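Local coordinates for protein Cyp101j2 (Sphingobium yanoikuyae, PDB 5KYO) that binds haem and, as a cytochrome P450 monooxygenase, probably hydroxylates the monoterpene 1,8-cineole, at residues L141-L146 with G381-R386; P197-L202 with K220-Y225; Y225-I230 with T256-E261; D240-M245 with N262-V267. All blocks are in the same frame, centred on the assembly; numbering follows the deposited sequence.

Interaction 1. Residues L141-L146 with G381-R386. With HEM (protoporphyrin IX containing Fe), chain G.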
# COMPACT_ATOMS: atom_id res chain seq x y z
N LEU A 141 10.04 5.45 -11.81
CA LEU A 141 8.84 6.00 -11.17
C LEU A 141 9.19 7.34 -10.52
O LEU A 141 8.45 7.84 -9.68
CB LEU A 141 8.28 5.02 -10.12
CG LEU A 141 7.71 3.72 -10.70
CD1 LEU A 141 7.26 2.76 -9.61
CD2 LEU A 141 6.55 4.04 -11.62
N GLY A 142 10.34 7.89 -10.90
CA GLY A 142 10.81 9.13 -10.31
C GLY A 142 10.04 10.34 -10.80
O GLY A 142 9.28 10.24 -11.75
N PRO A 143 10.26 11.51 -10.15
CA PRO A 143 9.60 12.76 -10.54
C PRO A 143 9.74 13.10 -12.02
O PRO A 143 8.76 13.56 -12.61
CB PRO A 143 10.30 13.81 -9.68
CG PRO A 143 10.76 13.08 -8.50
CD PRO A 143 11.13 11.69 -8.98
N LYS A 144 10.92 12.90 -12.62
CA LYS A 144 11.10 13.28 -14.01
C LYS A 144 10.22 12.45 -14.96
O LYS A 144 9.37 13.02 -15.63
CB LYS A 144 12.58 13.19 -14.43
CG LYS A 144 13.30 14.53 -14.43
CD LYS A 144 14.50 14.52 -15.38
CE LYS A 144 15.16 15.89 -15.44
NZ LYS A 144 16.13 16.02 -16.57
N PRO A 145 10.40 11.11 -15.01
CA PRO A 145 9.60 10.45 -16.05
C PRO A 145 8.10 10.41 -15.73
O PRO A 145 7.32 10.10 -16.63
CB PRO A 145 10.18 9.03 -16.10
CG PRO A 145 10.76 8.80 -14.73
CD PRO A 145 11.22 10.16 -14.23
N LEU A 146 7.71 10.73 -14.49
CA LEU A 146 6.30 10.80 -14.12
C LEU A 146 5.70 12.21 -14.29
O LEU A 146 4.51 12.41 -14.02
CB LEU A 146 6.09 10.35 -12.67
CG LEU A 146 6.17 8.86 -12.35
CD1 LEU A 146 5.55 8.60 -11.00
CD2 LEU A 146 5.48 8.04 -13.42
N GLY A 381 6.95 3.79 -5.43
CA GLY A 381 5.79 4.51 -5.93
C GLY A 381 5.34 5.65 -5.04
O GLY A 381 4.26 6.20 -5.21
N ALA A 382 6.18 6.02 -4.08
CA ALA A 382 5.82 7.01 -3.07
C ALA A 382 5.63 8.39 -3.71
O ALA A 382 4.77 9.16 -3.28
CB ALA A 382 6.86 7.05 -1.97
N HIS A 383 6.43 8.70 -4.73
CA HIS A 383 6.31 9.96 -5.46
C HIS A 383 4.96 10.06 -6.18
O HIS A 383 4.29 11.10 -6.15
CB HIS A 383 7.43 10.10 -6.50
CG HIS A 383 8.79 10.29 -5.91
ND1 HIS A 383 9.87 9.51 -6.28
CD2 HIS A 383 9.26 11.18 -5.01
CE1 HIS A 383 10.94 9.90 -5.61
NE2 HIS A 383 10.60 10.91 -4.84
N LEU A 384 4.58 8.97 -6.83
CA LEU A 384 3.31 8.89 -7.53
C LEU A 384 2.16 8.99 -6.56
O LEU A 384 1.15 9.61 -6.88
CB LEU A 384 3.18 7.58 -8.30
CG LEU A 384 1.85 7.44 -9.04
CD1 LEU A 384 1.70 8.55 -10.11
CD2 LEU A 384 1.74 6.07 -9.66
N ALA A 385 2.31 8.36 -5.40
CA ALA A 385 1.29 8.36 -4.36
C ALA A 385 1.01 9.77 -3.86
O ALA A 385 -0.15 10.19 -3.80
CB ALA A 385 1.71 7.45 -3.19
N ARG A 386 2.06 10.51 -3.51
CA ARG A 386 1.93 11.93 -3.15
C ARG A 386 1.41 12.86 -4.28
O ARG A 386 0.66 13.81 -3.99
CB ARG A 386 3.29 12.44 -2.66
CG ARG A 386 3.80 11.71 -1.43
CD ARG A 386 5.12 12.29 -0.94
NE ARG A 386 5.77 11.35 -0.05
CZ ARG A 386 6.85 10.66 -0.37
NH1 ARG A 386 7.42 10.82 -1.56
NH2 ARG A 386 7.37 9.81 0.50
CHA HEM G . 6.61 -1.29 -1.95
CHB HEM G . 3.20 1.13 0.51
CHC HEM G . 1.79 3.29 -3.64
CHD HEM G . 4.51 0.18 -6.14
C1A HEM G . 5.88 -0.80 -0.90
C2A HEM G . 6.09 -1.06 0.52
C3A HEM G . 5.12 -0.40 1.20
C4A HEM G . 4.29 0.32 0.24
CMA HEM G . 4.95 -0.37 2.74
CAA HEM G . 7.19 -1.94 1.18
CBA HEM G . 6.86 -3.43 1.14
CGA HEM G . 7.90 -4.22 1.89
O1A HEM G . 8.08 -4.00 3.12
O2A HEM G . 8.57 -5.09 1.26
C1B HEM G . 2.56 1.96 -0.40
C2B HEM G . 1.58 3.00 -0.08
C3B HEM G . 1.19 3.58 -1.23
C4B HEM G . 1.91 2.94 -2.31
CMB HEM G . 1.06 3.36 1.34
CAB HEM G . 0.17 4.73 -1.49
CBB HEM G . -0.44 5.47 -0.56
C1C HEM G . 2.43 2.65 -4.68
C2C HEM G . 2.36 3.03 -6.08
C3C HEM G . 3.10 2.15 -6.77
C4C HEM G . 3.69 1.22 -5.82
CMC HEM G . 1.51 4.21 -6.59
CAC HEM G . 3.40 2.05 -8.27
CBC HEM G . 3.06 2.96 -9.19
C1D HEM G . 5.30 -0.53 -5.26
C2D HEM G . 6.22 -1.60 -5.62
C3D HEM G . 6.86 -2.02 -4.32
C4D HEM G . 6.28 -1.21 -3.29
CMD HEM G . 6.57 -2.22 -7.00
CAD HEM G . 7.92 -3.14 -4.17
CBD HEM G . 9.31 -2.55 -3.94
CGD HEM G . 10.30 -3.69 -3.80
O1D HEM G . 11.36 -3.69 -4.47
O2D HEM G . 9.99 -4.62 -3.01
NA HEM G . 4.78 0.05 -1.02
NB HEM G . 2.72 1.97 -1.77
NC HEM G . 3.26 1.56 -4.55
ND HEM G . 5.37 -0.35 -3.88
FE HEM G . 4.16 0.92 -2.78
O HOH W 1 6.81 7.22 -7.48
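Leu-141 brings its CD1 methyl to the start of helix 382-399, where it lies 4.3 Å from Gly-381 N. Gly-381 is the N-cap residue, and there is no room for a side chain: a beta carbon built on it would collide with haem C3C. Two residues on, the His-383 imidazole has two modelled positions; in this one alone a face turns to Pro-143. Pro-143 CD sits 3.9 Å from the centroid of the His-383 ring and 20° off its normal, a CH-pi contact displaced toward the rim, while Leu-141 O lies near the plane of the same ring, at its edge. Leu-384 follows and works in two directions. Its CB meets Leu-146 CD1 at 3.7 Å, the two side chains crossing at about a right angle. With CG trans to the backbone N (chi1 179°), Leu-384 CD2 reaches the haem vinyl atom CBC at 3.4 Å. A glycine in place of Leu-384 would probably leave both the vinyl group and Leu-146 CD1 facing a gap. Ala-385 CB continues the haem contact, 3.6 Å from CAB. The polar link is one water, donating to Leu-141 O (2.8 Å) and accepting from Leu-384 N (2.9 Å). The chemistry is thus mostly dispersive: the loop after helix 131-140 meets the helix that packs against the haem through leucine carbons, and one water satisfies a backbone group from each segment.

Interaction 2. Residues P197-L202 with K220-Y225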
# COMPACT_ATOMS: atom_id res chain seq x y z
N PRO A 197 -11.09 -2.26 -18.86
CA PRO A 197 -11.86 -3.30 -18.16
C PRO A 197 -11.10 -4.62 -18.06
O PRO A 197 -11.13 -5.28 -17.03
CB PRO A 197 -13.10 -3.48 -19.04
CG PRO A 197 -13.24 -2.23 -19.77
CD PRO A 197 -11.84 -1.74 -20.02
N LYS A 198 -10.41 -4.99 -19.13
CA LYS A 198 -9.63 -6.22 -19.11
C LYS A 198 -8.57 -6.15 -18.01
O LYS A 198 -8.43 -7.08 -17.21
CB LYS A 198 -9.00 -6.47 -20.49
CG LYS A 198 -8.50 -7.88 -20.63
CD LYS A 198 -7.86 -8.11 -21.98
CE LYS A 198 -6.82 -9.16 -21.85
NZ LYS A 198 -5.88 -8.79 -20.76
N LEU A 199 -7.85 -5.02 -17.95
CA LEU A 199 -6.78 -4.87 -16.97
C LEU A 199 -7.31 -4.76 -15.54
O LEU A 199 -6.70 -5.28 -14.62
CB LEU A 199 -5.92 -3.66 -17.29
CG LEU A 199 -4.96 -3.90 -18.44
CD1 LEU A 199 -4.28 -2.61 -18.86
CD2 LEU A 199 -3.93 -4.96 -18.03
N LYS A 200 -8.41 -4.04 -15.35
CA LYS A 200 -9.03 -3.96 -14.03
C LYS A 200 -9.44 -5.34 -13.53
O LYS A 200 -9.22 -5.67 -12.36
CB LYS A 200 -10.25 -3.04 -14.04
CG LYS A 200 -10.92 -2.91 -12.68
CD LYS A 200 -12.25 -2.18 -12.78
CE LYS A 200 -12.86 -1.99 -11.40
NZ LYS A 200 -12.86 -3.27 -10.64
N HIS A 201 -10.03 -6.14 -14.41
CA HIS A 201 -10.47 -7.49 -14.08
C HIS A 201 -9.30 -8.38 -13.67
O HIS A 201 -9.39 -9.10 -12.68
CB HIS A 201 -11.22 -8.12 -15.26
CG HIS A 201 -11.64 -9.54 -15.03
ND1 HIS A 201 -12.32 -9.95 -13.91
CD2 HIS A 201 -11.46 -10.65 -15.79
CE1 HIS A 201 -12.55 -11.25 -13.98
NE2 HIS A 201 -12.04 -11.70 -15.11
N LEU A 202 -8.21 -8.33 -14.43
CA LEU A 202 -7.03 -9.12 -14.09
C LEU A 202 -6.40 -8.72 -12.77
O LEU A 202 -6.08 -9.57 -11.93
CB LEU A 202 -5.98 -9.01 -15.21
CG LEU A 202 -6.45 -9.59 -16.54
CD1 LEU A 202 -5.40 -9.33 -17.56
CD2 LEU A 202 -6.73 -11.07 -16.40
N LYS A 220 -0.85 -16.05 -16.15
CA LYS A 220 -0.69 -16.39 -17.56
C LYS A 220 -1.43 -15.39 -18.44
O LYS A 220 -0.93 -14.99 -19.50
CB LYS A 220 -1.19 -17.81 -17.85
CG LYS A 220 -1.05 -18.21 -19.33
CD LYS A 220 -1.66 -19.57 -19.60
CE LYS A 220 -2.93 -19.47 -20.45
NZ LYS A 220 -4.00 -18.64 -19.80
N GLN A 221 -2.62 -14.97 -18.01
CA GLN A 221 -3.40 -13.98 -18.76
C GLN A 221 -2.70 -12.61 -18.77
O GLN A 221 -2.72 -11.90 -19.79
CB GLN A 221 -4.82 -13.85 -18.19
CG GLN A 221 -5.76 -15.00 -18.53
CD GLN A 221 -7.21 -14.73 -18.14
OE1 GLN A 221 -7.68 -13.59 -18.21
NE2 GLN A 221 -7.92 -15.77 -17.73
N PHE A 222 -2.09 -12.24 -17.64
CA PHE A 222 -1.25 -11.06 -17.57
C PHE A 222 -0.11 -11.11 -18.60
O PHE A 222 0.12 -10.15 -19.33
CB PHE A 222 -0.64 -10.89 -16.17
CG PHE A 222 -1.41 -9.95 -15.27
CD1 PHE A 222 -1.89 -8.74 -15.74
CD2 PHE A 222 -1.64 -10.28 -13.94
CE1 PHE A 222 -2.59 -7.87 -14.93
CE2 PHE A 222 -2.35 -9.41 -13.12
CZ PHE A 222 -2.82 -8.21 -13.62
N ARG A 223 0.59 -12.23 -18.65
CA ARG A 223 1.71 -12.35 -19.57
C ARG A 223 1.27 -12.39 -21.03
O ARG A 223 1.93 -11.82 -21.88
CB ARG A 223 2.54 -13.59 -19.25
CG ARG A 223 3.20 -13.53 -17.92
CD ARG A 223 4.09 -14.72 -17.73
NE ARG A 223 4.50 -14.91 -16.35
CZ ARG A 223 5.43 -14.19 -15.73
NH1 ARG A 223 6.05 -13.20 -16.37
NH2 ARG A 223 5.72 -14.46 -14.46
N GLU A 224 0.15 -13.05 -21.31
CA GLU A 224 -0.38 -13.12 -22.67
C GLU A 224 -0.78 -11.74 -23.18
O GLU A 224 -0.72 -11.45 -24.38
CB GLU A 224 -1.57 -14.08 -22.71
CG GLU A 224 -1.14 -15.54 -22.64
CD GLU A 224 -2.32 -16.49 -22.54
OE1 GLU A 224 -3.44 -16.04 -22.22
OE2 GLU A 224 -2.13 -17.69 -22.79
N TYR A 225 -1.17 -10.88 -22.25
CA TYR A 225 -1.51 -9.50 -22.58
C TYR A 225 -0.27 -8.62 -22.75
O TYR A 225 -0.18 -7.83 -23.69
CB TYR A 225 -2.44 -8.91 -21.51
CG TYR A 225 -2.72 -7.44 -21.77
CD1 TYR A 225 -3.73 -7.05 -22.64
CD2 TYR A 225 -1.97 -6.45 -21.15
CE1 TYR A 225 -3.96 -5.71 -22.91
CE2 TYR A 225 -2.20 -5.12 -21.40
CZ TYR A 225 -3.19 -4.75 -22.28
OH TYR A 225 -3.42 -3.41 -22.52
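Leu-202 lies against one face of the Phe-222 ring: Leu-202 CB is 3.9 Å from the ring centroid and 28° off its normal, a CH-pi contact. The two side chains run past each other in opposite directions, which carries the Phe-222 ring back along Leu-202 toward its main chain. Leu-199 CD2 stands at the edge of the same ring, 4.5 Å from Phe-222 CE1, and approaches Tyr-225 more closely, at 3.8 Å from Tyr-225 CE2. On the far branch of Leu-202, CD2 packs on Gln-221, 3.2 Å from Gln-221 OE1. Lys-198 bends at its end (chi4 -53°) and brings NZ to within 3.3 Å of Tyr-225 CD1, oblique to the ring. A shell farther out, the Tyr-225 hydroxyl is hydrogen-bonded to Asp-195 OD2, which fixes the end of that ring, and Phe-222 also packs on Ile-265 and Leu-268 of helix 257-270. An alanine at Phe-222 would remove the ring and probably leave Leu-202 CB without the face it packs on, opening a gap toward helix 257-270. The short helix axes come within 10.9 Å and run at 150°, close to antiparallel. This is the arrangement of the F and G helices of the P450 fold, the pair that roofs the distal, substrate side of the haem; part of the connection between them is not modelled, consistent with a mobile loop.

Interaction 3. Residues Y225-I230 with T256-E261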
# COMPACT_ATOMS: atom_id res chain seq x y z
N TYR A 225 -1.17 -10.88 -22.25
CA TYR A 225 -1.51 -9.50 -22.58
C TYR A 225 -0.27 -8.62 -22.75
O TYR A 225 -0.18 -7.83 -23.69
CB TYR A 225 -2.44 -8.91 -21.51
CG TYR A 225 -2.72 -7.44 -21.77
CD1 TYR A 225 -3.73 -7.05 -22.64
CD2 TYR A 225 -1.97 -6.45 -21.15
CE1 TYR A 225 -3.96 -5.71 -22.91
CE2 TYR A 225 -2.20 -5.12 -21.40
CZ TYR A 225 -3.19 -4.75 -22.28
OH TYR A 225 -3.42 -3.41 -22.52
N LEU A 226 0.71 -8.78 -21.85
CA LEU A 226 1.86 -7.89 -21.77
C LEU A 226 3.00 -8.23 -22.71
O LEU A 226 3.73 -7.33 -23.15
CB LEU A 226 2.42 -7.87 -20.34
CG LEU A 226 1.58 -7.22 -19.23
CD1 LEU A 226 2.26 -7.48 -17.90
CD2 LEU A 226 1.37 -5.72 -19.47
N ARG A 227 3.20 -9.51 -22.98
CA ARG A 227 4.34 -9.90 -23.79
C ARG A 227 4.31 -9.31 -25.21
O ARG A 227 5.34 -8.85 -25.70
CB ARG A 227 4.47 -11.42 -23.85
CG ARG A 227 5.83 -11.85 -24.39
CD ARG A 227 6.11 -13.30 -24.12
NE ARG A 227 6.27 -13.56 -22.70
CZ ARG A 227 6.24 -14.78 -22.16
NH1 ARG A 227 6.05 -15.84 -22.95
NH2 ARG A 227 6.39 -14.93 -20.85
N PRO A 228 3.14 -9.30 -25.89
CA PRO A 228 3.19 -8.69 -27.22
C PRO A 228 3.54 -7.21 -27.17
O PRO A 228 4.15 -6.70 -28.10
CB PRO A 228 1.77 -8.88 -27.77
CG PRO A 228 1.21 -10.01 -26.99
CD PRO A 228 1.81 -9.89 -25.63
N VAL A 229 3.12 -6.52 -26.11
CA VAL A 229 3.41 -5.10 -25.98
C VAL A 229 4.90 -4.90 -25.77
O VAL A 229 5.50 -4.00 -26.35
CB VAL A 229 2.62 -4.46 -24.82
CG1 VAL A 229 2.97 -2.98 -24.70
CG2 VAL A 229 1.09 -4.67 -25.02
N ILE A 230 5.50 -5.74 -24.95
CA ILE A 230 6.92 -5.66 -24.66
C ILE A 230 7.72 -5.98 -25.94
O ILE A 230 8.68 -5.29 -26.25
CB ILE A 230 7.35 -6.61 -23.54
CG1 ILE A 230 6.70 -6.22 -22.20
CG2 ILE A 230 8.87 -6.64 -23.39
CD1 ILE A 230 6.70 -7.33 -21.20
N THR A 256 14.88 -9.67 -19.24
CA THR A 256 14.11 -10.65 -19.99
C THR A 256 12.65 -10.25 -20.01
O THR A 256 12.22 -9.45 -19.17
CB THR A 256 14.24 -12.06 -19.39
OG1 THR A 256 13.56 -12.08 -18.13
CG2 THR A 256 15.71 -12.43 -19.18
N ASP A 257 11.89 -10.80 -20.95
CA ASP A 257 10.45 -10.62 -20.97
C ASP A 257 9.79 -10.98 -19.63
O ASP A 257 8.92 -10.26 -19.14
CB ASP A 257 9.83 -11.44 -22.07
CG ASP A 257 9.90 -10.74 -23.40
OD1 ASP A 257 10.67 -9.75 -23.49
OD2 ASP A 257 9.18 -11.17 -24.33
N ILE A 258 10.22 -12.10 -19.06
CA ILE A 258 9.69 -12.56 -17.77
C ILE A 258 9.85 -11.48 -16.70
O ILE A 258 8.89 -11.14 -16.01
CB ILE A 258 10.40 -13.85 -17.31
CG1 ILE A 258 9.98 -15.03 -18.18
CG2 ILE A 258 10.07 -14.15 -15.85
CD1 ILE A 258 8.57 -15.52 -17.93
N GLU A 259 11.05 -10.91 -16.60
CA GLU A 259 11.34 -9.89 -15.60
C GLU A 259 10.52 -8.61 -15.81
O GLU A 259 10.02 -8.02 -14.84
CB GLU A 259 12.84 -9.57 -15.61
CG GLU A 259 13.68 -10.61 -14.89
CD GLU A 259 15.16 -10.51 -15.21
OE1 GLU A 259 15.53 -9.87 -16.23
OE2 GLU A 259 15.96 -11.10 -14.45
N ALA A 260 10.40 -8.16 -17.05
CA ALA A 260 9.63 -6.97 -17.35
C ALA A 260 8.14 -7.21 -17.09
O ALA A 260 7.44 -6.32 -16.60
CB ALA A 260 9.86 -6.54 -18.80
N GLU A 261 7.65 -8.41 -17.41
CA GLU A 261 6.26 -8.76 -17.14
C GLU A 261 6.00 -8.75 -15.63
O GLU A 261 4.99 -8.20 -15.18
CB GLU A 261 5.92 -10.14 -17.73
CG GLU A 261 5.80 -10.17 -19.22
CD GLU A 261 6.14 -11.53 -19.82
OE1 GLU A 261 6.32 -12.51 -19.06
OE2 GLU A 261 6.22 -11.60 -21.05
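Arg-227 meets Glu-261 side-on, with its guanidinium and the carboxylate nearly coplanar, their planes 20° apart. Two nitrogens each take a different oxygen: NE of Arg-227 donates to Glu-261 OE2 at 2.6 Å and NH2 of Arg-227 to Glu-261 OE1 at 3.0 Å. Both bonds are nearly straight, lie close to the guanidinium plane and use the syn lone pairs; a weak third one runs from NH2 to OE2. The arginine chain leaves its helix with CG trans to the backbone N and then folds at chi3 (-67°), a bend that sets its NE edge against the carboxylate. Asp-257 crosses the same arginine at about a right angle. Its OD2 touches the aliphatic part, 3.4 Å from Arg-227 CG, but stands well out of the guanidinium plane, so only charge attraction is available; the partner of Asp-257 is Arg-234, through OD1. Beside the ion pair Ile-230 CD1 packs on Glu-261 CG at 3.6 Å and on Ala-260 CB at 4.0 Å, and Leu-226 CD1 lies 3.9 Å from Glu-261 O. A capping box between Thr-256 and Glu-259 closes the start of the second helix. Glu-261 OE1 also receives a salt bridge from Arg-223, so the buried carboxylate is gripped by two arginines, which would be expected to hold it ionised and to tie helix 215-235 firmly to helix 257-270.

Interaction 4. Residues D240-M245 with N262-V267. With HEM (protoporphyrin IX containing Fe), chain G.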
# COMPACT_ATOMS: atom_id res chain seq x y z
N ASP A 240 7.59 5.47 -22.84
CA ASP A 240 6.86 4.89 -21.73
C ASP A 240 7.74 4.03 -20.84
O ASP A 240 8.89 3.75 -21.18
CB ASP A 240 5.72 4.05 -22.27
CG ASP A 240 6.23 2.92 -23.15
OD1 ASP A 240 6.48 3.16 -24.35
OD2 ASP A 240 6.41 1.81 -22.62
N MET A 241 7.19 3.54 -19.73
CA MET A 241 8.01 2.83 -18.76
C MET A 241 8.49 1.45 -19.25
O MET A 241 9.59 1.01 -18.89
CB MET A 241 7.25 2.67 -17.44
CG MET A 241 8.11 2.09 -16.32
SD MET A 241 7.22 1.94 -14.77
CE MET A 241 8.37 0.98 -13.79
N ILE A 242 7.68 0.76 -20.04
CA ILE A 242 8.13 -0.50 -20.64
C ILE A 242 9.35 -0.28 -21.56
O ILE A 242 10.35 -1.01 -21.47
CB ILE A 242 7.00 -1.19 -21.44
CG1 ILE A 242 5.92 -1.70 -20.49
CG2 ILE A 242 7.56 -2.38 -22.24
CD1 ILE A 242 4.83 -2.53 -21.14
N SER A 243 9.25 0.72 -22.44
CA SER A 243 10.38 1.04 -23.31
C SER A 243 11.63 1.40 -22.50
O SER A 243 12.73 1.03 -22.87
CB SER A 243 10.02 2.19 -24.25
OG SER A 243 8.97 1.83 -25.13
N ARG A 244 11.45 2.10 -21.37
CA ARG A 244 12.58 2.55 -20.56
C ARG A 244 13.24 1.38 -19.89
O ARG A 244 14.47 1.30 -19.80
CB ARG A 244 12.13 3.58 -19.52
CG ARG A 244 11.63 4.88 -20.13
CD ARG A 244 11.52 6.00 -19.10
NE ARG A 244 10.72 5.63 -17.92
CZ ARG A 244 9.43 5.91 -17.78
NH1 ARG A 244 8.77 6.54 -18.75
NH2 ARG A 244 8.79 5.55 -16.68
N MET A 245 12.42 0.44 -19.42
CA MET A 245 12.96 -0.74 -18.77
C MET A 245 13.68 -1.64 -19.77
O MET A 245 14.73 -2.21 -19.46
CB MET A 245 11.84 -1.50 -18.06
CG MET A 245 11.41 -0.81 -16.78
SD MET A 245 10.07 -1.65 -15.93
CE MET A 245 8.84 -1.80 -17.23
N ASN A 262 6.91 -9.36 -14.88
CA ASN A 262 6.80 -9.43 -13.43
C ASN A 262 6.72 -8.03 -12.84
O ASN A 262 5.88 -7.74 -11.99
CB ASN A 262 7.98 -10.21 -12.82
CG ASN A 262 7.83 -11.71 -12.99
OD1 ASN A 262 6.89 -12.18 -13.64
ND2 ASN A 262 8.74 -12.48 -12.39
N ILE A 263 7.58 -7.14 -13.34
CA ILE A 263 7.64 -5.78 -12.83
C ILE A 263 6.37 -4.99 -13.15
O ILE A 263 5.82 -4.30 -12.27
CB ILE A 263 8.86 -5.03 -13.37
CG1 ILE A 263 10.15 -5.64 -12.83
CG2 ILE A 263 8.79 -3.56 -13.00
CD1 ILE A 263 11.40 -5.00 -13.37
N CYS A 264 5.89 -5.08 -14.40
CA CYS A 264 4.61 -4.48 -14.78
C CYS A 264 3.46 -4.87 -13.84
O CYS A 264 2.69 -3.99 -13.40
CB CYS A 264 4.23 -4.85 -16.20
SG CYS A 264 5.18 -3.97 -17.46
N ILE A 265 3.32 -6.16 -13.55
CA ILE A 265 2.27 -6.66 -12.66
C ILE A 265 2.44 -6.10 -11.25
O ILE A 265 1.48 -5.64 -10.60
CB ILE A 265 2.26 -8.22 -12.56
CG1 ILE A 265 1.92 -8.86 -13.92
CG2 ILE A 265 1.29 -8.70 -11.44
CD1 ILE A 265 2.24 -10.39 -14.01
N GLN A 266 3.67 -6.18 -10.76
CA GLN A 266 3.97 -5.72 -9.42
C GLN A 266 3.74 -4.21 -9.28
O GLN A 266 3.26 -3.76 -8.25
CB GLN A 266 5.41 -6.09 -9.04
CG GLN A 266 5.64 -7.60 -8.92
CD GLN A 266 7.10 -8.00 -9.07
OE1 GLN A 266 7.88 -7.32 -9.74
NE2 GLN A 266 7.47 -9.11 -8.46
N VAL A 267 4.06 -3.45 -10.31
CA VAL A 267 3.81 -2.01 -10.32
C VAL A 267 2.31 -1.69 -10.42
O VAL A 267 1.82 -0.79 -9.72
CB VAL A 267 4.59 -1.32 -11.48
CG1 VAL A 267 4.10 0.09 -11.71
CG2 VAL A 267 6.09 -1.34 -11.18
CHA HEM G . 6.61 -1.29 -1.95
CHB HEM G . 3.20 1.13 0.51
CHC HEM G . 1.79 3.29 -3.64
CHD HEM G . 4.51 0.18 -6.14
C1A HEM G . 5.88 -0.80 -0.90
C2A HEM G . 6.09 -1.06 0.52
C3A HEM G . 5.12 -0.40 1.20
C4A HEM G . 4.29 0.32 0.24
CMA HEM G . 4.95 -0.37 2.74
CAA HEM G . 7.19 -1.94 1.18
CBA HEM G . 6.86 -3.43 1.14
CGA HEM G . 7.90 -4.22 1.89
O1A HEM G . 8.08 -4.00 3.12
O2A HEM G . 8.57 -5.09 1.26
C1B HEM G . 2.56 1.96 -0.40
C2B HEM G . 1.58 3.00 -0.08
C3B HEM G . 1.19 3.58 -1.23
C4B HEM G . 1.91 2.94 -2.31
CMB HEM G . 1.06 3.36 1.34
CAB HEM G . 0.17 4.73 -1.49
CBB HEM G . -0.44 5.47 -0.56
C1C HEM G . 2.43 2.65 -4.68
C2C HEM G . 2.36 3.03 -6.08
C3C HEM G . 3.10 2.15 -6.77
C4C HEM G . 3.69 1.22 -5.82
CMC HEM G . 1.51 4.21 -6.59
CAC HEM G . 3.40 2.05 -8.27
CBC HEM G . 3.06 2.96 -9.19
C1D HEM G . 5.30 -0.53 -5.26
C2D HEM G . 6.22 -1.60 -5.62
C3D HEM G . 6.86 -2.02 -4.32
C4D HEM G . 6.28 -1.21 -3.29
CMD HEM G . 6.57 -2.22 -7.00
CAD HEM G . 7.92 -3.14 -4.17
CBD HEM G . 9.31 -2.55 -3.94
CGD HEM G . 10.30 -3.69 -3.80
O1D HEM G . 11.36 -3.69 -4.47
O2D HEM G . 9.99 -4.62 -3.01
NA HEM G . 4.78 0.05 -1.02
NB HEM G . 2.72 1.97 -1.77
NC HEM G . 3.26 1.56 -4.55
ND HEM G . 5.37 -0.35 -3.88
FE HEM G . 4.16 0.92 -2.78
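Val-267 stands between the flat haem and Met-241: its CG1 lies 4.0 Å from the vinyl atom CBC at the porphyrin periphery, and its CG2 lies 4.2 Å from Met-241 CE. Two more flat groups lie in the capped turn of 240-245. Met-241 CA sits 3.4 Å above the plane of the Arg-244 guanidinium, over its centre, and Arg-244 NE is hydrogen-bonded to Asn-140 OD1. The Asp-240 carboxylate is met from above its plane twice, by Ser-243 OG at OD1, 37° out of it, and by Ser-243 N at OD2, 52° out. That second bond caps helix 241-246, with Asp-240 as the N-cap residue. Across the interface, contact is sulfur and carbon. Met-241 is extended, which carries its CE across to Val-267. Met-245 bends at chi3 (-54°), and its SD packs 3.7 Å from Ile-263 CG2, the two side chains lying alongside each other, running in opposing senses. Between them Cys-264 SG meets Ile-242 CG1 at 3.9 Å. All six touching residues are buried, and no polar pair spans this apolar interface. The short helix 241-246 thus packs on helix 257-270, the distal haem-lining helix of P450s, whose backbone borders the haem at Val-267 O. Helix 131-140 joins in through Leu-137, against Ile-263 and Val-267, and helix 215-235 through Ile-230 on Ile-242 and Leu-226 on Cys-264.

In the fold
Interaction 1 closes the longest loop of the four, and the other three are nested inside it. Interaction 2 comes first and closes before interaction 3 opens, while 3 and 4 alternate their segments. Helix 215-235 serves 2 and 3, which share Tyr-225, and helix 257-270 serves 3 and 4. The centres of 3 and 4 are about 8 Å apart and those of 2 and 3 about 12 Å, so these form one helical cluster. The centres of interaction 1 and interaction 2 are about 24 Å apart, but interaction 1 touches 4 through Pro-145 with Arg-244 and Leu-141 with Met-241. Interactions 1 and 4 both reach the haem, so packing continues from the cofactor to the F and G helices.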